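Long-range contact in pyridoxine 4-oxidase (Mesorhizobium loti, PDB 4HA6), which oxidises pyridoxine to pyridoxal at the 4-hydroxymethyl group with molecular oxygen, using FAD as cofactor: residues A12-A17 with A198-A203. Numbering follows the deposited sequence.
With FAD (flavin-adenine dinucleotide), chain B.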
loop_
_atom_site.group_PDB
_atom_site.type_symbol
_atom_site.label_atom_id
_atom_site.label_comp_id
_atom_site.label_asym_id
_atom_site.label_seq_id
_atom_site.Cartn_x
_atom_site.Cartn_y
_atom_site.Cartn_z
ATOM N N ALA A 12 6.625 2.650 -7.440
ATOM C CA ALA A 12 7.775 1.862 -7.890
ATOM C C ALA A 12 8.304 2.322 -9.250
ATOM O O ALA A 12 9.523 2.365 -9.484
ATOM C CB ALA A 12 7.390 0.388 -7.973
ATOM N N GLY A 13 7.379 2.618 -10.168
ATOM C CA GLY A 13 7.749 3.079 -11.496
ATOM C C GLY A 13 8.472 4.418 -11.474
ATOM O O GLY A 13 9.435 4.607 -12.207
ATOM N N SER A 14 8.002 5.361 -10.656
ATOM C CA SER A 14 8.640 6.682 -10.614
ATOM C C SER A 14 10.080 6.547 -10.130
ATOM O O SER A 14 10.991 7.131 -10.726
ATOM C CB SER A 14 7.864 7.639 -9.712
ATOM O OG SER A 14 6.567 7.873 -10.217
ATOM N N LEU A 15 10.278 5.743 -9.079
ATOM C CA LEU A 15 11.614 5.476 -8.528
ATOM C C LEU A 15 12.534 4.824 -9.547
ATOM O O LEU A 15 13.733 5.125 -9.605
ATOM C CB LEU A 15 11.525 4.573 -7.284
ATOM C CG LEU A 15 12.802 4.348 -6.454
ATOM C CD1 LEU A 15 12.425 4.056 -4.987
ATOM C CD2 LEU A 15 13.704 3.228 -7.007
ATOM N N LEU A 16 11.986 3.895 -10.316
ATOM C CA LEU A 16 12.792 3.137 -11.268
ATOM C C LEU A 16 13.197 3.985 -12.462
ATOM O O LEU A 16 14.357 3.973 -12.872
ATOM C CB LEU A 16 12.049 1.877 -11.737
ATOM C CG LEU A 16 12.149 0.669 -10.803
ATOM C CD1 LEU A 16 11.499 -0.556 -11.435
ATOM C CD2 LEU A 16 13.588 0.377 -10.461
ATOM N N ALA A 17 12.231 4.699 -13.037
ATOM C CA ALA A 17 12.520 5.633 -14.125
ATOM C C ALA A 17 13.727 6.530 -13.786
ATOM O O ALA A 17 14.645 6.691 -14.596
ATOM C CB ALA A 17 11.297 6.473 -14.425
ATOM N N ALA A 198 9.618 13.128 -5.595
ATOM C CA ALA A 198 10.933 12.795 -5.049
ATOM C C ALA A 198 11.905 12.308 -6.125
ATOM O O ALA A 198 13.081 12.648 -6.101
ATOM C CB ALA A 198 10.783 11.747 -3.939
ATOM N N TRP A 199 11.426 11.499 -7.065
ATOM C CA TRP A 199 12.350 10.877 -8.005
ATOM C C TRP A 199 12.316 11.473 -9.399
ATOM O O TRP A 199 13.367 11.609 -10.036
ATOM C CB TRP A 199 12.149 9.363 -8.059
ATOM C CG TRP A 199 12.790 8.656 -6.905
ATOM C CD1 TRP A 199 14.102 8.255 -6.795
ATOM C CD2 TRP A 199 12.143 8.260 -5.694
ATOM N NE1 TRP A 199 14.298 7.634 -5.575
ATOM C CE2 TRP A 199 13.113 7.633 -4.881
ATOM C CE3 TRP A 199 10.839 8.391 -5.209
ATOM C CZ2 TRP A 199 12.813 7.143 -3.606
ATOM C CZ3 TRP A 199 10.539 7.883 -3.952
ATOM C CH2 TRP A 199 11.519 7.265 -3.169
ATOM N N LEU A 200 11.120 11.816 -9.876
ATOM C CA LEU A 200 10.987 12.433 -11.195
ATOM C C LEU A 200 11.117 13.960 -11.100
ATOM O O LEU A 200 10.180 14.695 -11.397
ATOM C CB LEU A 200 9.674 12.007 -11.863
ATOM C CG LEU A 200 9.658 10.510 -12.182
ATOM C CD1 LEU A 200 8.304 10.031 -12.702
ATOM C CD2 LEU A 200 10.751 10.201 -13.187
ATOM N N THR A 201 12.288 14.421 -10.661
ATOM C CA THR A 201 12.587 15.851 -10.555
ATOM C C THR A 201 12.769 16.446 -11.956
ATOM O O THR A 201 12.813 15.705 -12.949
ATOM C CB THR A 201 13.884 16.079 -9.756
ATOM O OG1 THR A 201 15.009 15.627 -10.520
ATOM C CG2 THR A 201 13.848 15.309 -8.444
ATOM N N LYS A 202 12.862 17.776 -12.036
ATOM C CA LYS A 202 13.075 18.460 -13.316
ATOM C C LYS A 202 14.355 17.969 -13.967
ATOM O O LYS A 202 14.391 17.694 -15.167
ATOM C CB LYS A 202 13.157 19.979 -13.127
ATOM C CG LYS A 202 11.810 20.674 -12.994
ATOM C CD LYS A 202 11.750 21.934 -13.861
ATOM C CE LYS A 202 12.882 22.899 -13.541
ATOM N NZ LYS A 202 13.066 23.931 -14.605
ATOM N N ALA A 203 15.400 17.845 -13.159
ATOM C CA ALA A 203 16.686 17.352 -13.639
ATOM C C ALA A 203 16.588 15.943 -14.221
ATOM O O ALA A 203 16.975 15.722 -15.365
ATOM C CB ALA A 203 17.706 17.392 -12.527
HETATM P PA FAD B . 0.890 2.263 -7.904
HETATM O O1A FAD B . 1.617 3.354 -7.129
HETATM O O2A FAD B . -0.598 2.134 -7.739
HETATM O O5B FAD B . 1.244 2.483 -9.467
HETATM C C5B FAD B . 0.586 1.826 -10.546
HETATM C C4B FAD B . 0.731 2.766 -11.734
HETATM O O4B FAD B . 0.710 2.059 -12.979
HETATM C C3B FAD B . -0.419 3.763 -11.778
HETATM O O3B FAD B . 0.166 5.052 -12.026
HETATM C C2B FAD B . -1.285 3.307 -12.949
HETATM O O2B FAD B . -1.949 4.417 -13.580
HETATM C C1B FAD B . -0.268 2.634 -13.866
HETATM N N9A FAD B . -0.807 1.526 -14.711
HETATM C C8A FAD B . -1.647 0.543 -14.320
HETATM N N7A FAD B . -1.902 -0.303 -15.355
HETATM C C5A FAD B . -1.214 0.131 -16.437
HETATM C C6A FAD B . -1.039 -0.308 -17.847
HETATM N N6A FAD B . -1.669 -1.427 -18.324
HETATM N N1A FAD B . -0.224 0.441 -18.643
HETATM C C2A FAD B . 0.414 1.538 -18.184
HETATM N N3A FAD B . 0.293 1.980 -16.911
HETATM C C4A FAD B . -0.491 1.334 -16.002
HETATM N N1 FAD B . 0.667 3.482 1.738
HETATM C C2 FAD B . 1.395 3.912 2.785
HETATM O O2 FAD B . 2.468 3.323 3.046
HETATM N N3 FAD B . 0.999 4.927 3.575
HETATM C C4 FAD B . -0.145 5.599 3.360
HETATM O O4 FAD B . -0.508 6.539 4.115
HETATM C C4X FAD B . -1.001 5.185 2.225
HETATM N N5 FAD B . -2.172 5.793 1.947
HETATM C C5X FAD B . -2.927 5.404 0.889
HETATM C C6 FAD B . -4.131 6.046 0.605
HETATM C C7 FAD B . -4.901 5.652 -0.485
HETATM C C7M FAD B . -6.200 6.360 -0.779
HETATM C C8 FAD B . -4.436 4.539 -1.358
HETATM C C8M FAD B . -5.276 4.111 -2.532
HETATM C C9 FAD B . -3.232 3.890 -1.086
HETATM C C9A FAD B . -2.471 4.287 0.014
HETATM N N10 FAD B . -1.257 3.638 0.302
HETATM C C10 FAD B . -0.503 4.065 1.403
HETATM C "C1'" FAD B . -0.796 2.527 -0.539
HETATM C "C2'" FAD B . 0.346 2.916 -1.463
HETATM O "O2'" FAD B . 0.059 4.169 -2.103
HETATM C "C3'" FAD B . 0.478 1.800 -2.502
HETATM O "O3'" FAD B . 0.581 0.545 -1.808
HETATM C "C4'" FAD B . 1.691 2.007 -3.392
HETATM O "O4'" FAD B . 1.572 3.298 -4.014
HETATM C "C5'" FAD B . 1.807 0.900 -4.446
HETATM O "O5'" FAD B . 2.664 1.366 -5.486
HETATM P P FAD B . 2.860 0.481 -6.806
HETATM O O1P FAD B . 4.078 0.958 -7.586
HETATM O O2P FAD B . 2.737 -0.987 -6.451
HETATM O O3P FAD B . 1.526 0.817 -7.631
#
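L15 lies against one face of the W199 indole, the two side chains running the same way. The closest touch is L15 CD1 to W199 CZ2, at 3.4 Å. L15 CD1 also makes a CH-pi contact over the face, 3.8 Å from the centroid of the W199 six-membered ring and 27° off its normal. L15 CG is anti to the backbone N (chi1 -171°), which carries the leucine branch along the indole. An alanine in place of W199 would probably open a gap beside L15 and deprive its CD1 of the aromatic face.

L200 makes a second set of contacts. L200 CD1 lies 3.7 Å from S14 OG and also beside S14 CB, and L200 CD2 meets A17 CB at 4.0 Å. L200 is the central residue of an inverse gamma turn from W199 to T201, and both A17 and L200 also touch L30 of strand 28-31.

Polar bonds run elsewhere, and none crosses between the two segments. S14 OG is hydrogen-bonded to G10 O, just before helix 11-20. A12 N donates to FAD O1P at 3.1 Å, with a nearly straight angle of 165°.

Helix 11-20 thus binds the cofactor pyrophosphate near its start and packs against 198-203 further along. Strand 4-7, helix 11-20 and strand 28-31, with G13 ending the GxGxxG pattern, are consistent with the Rossmann-type beta-alpha-beta unit of GMC oxidoreductases.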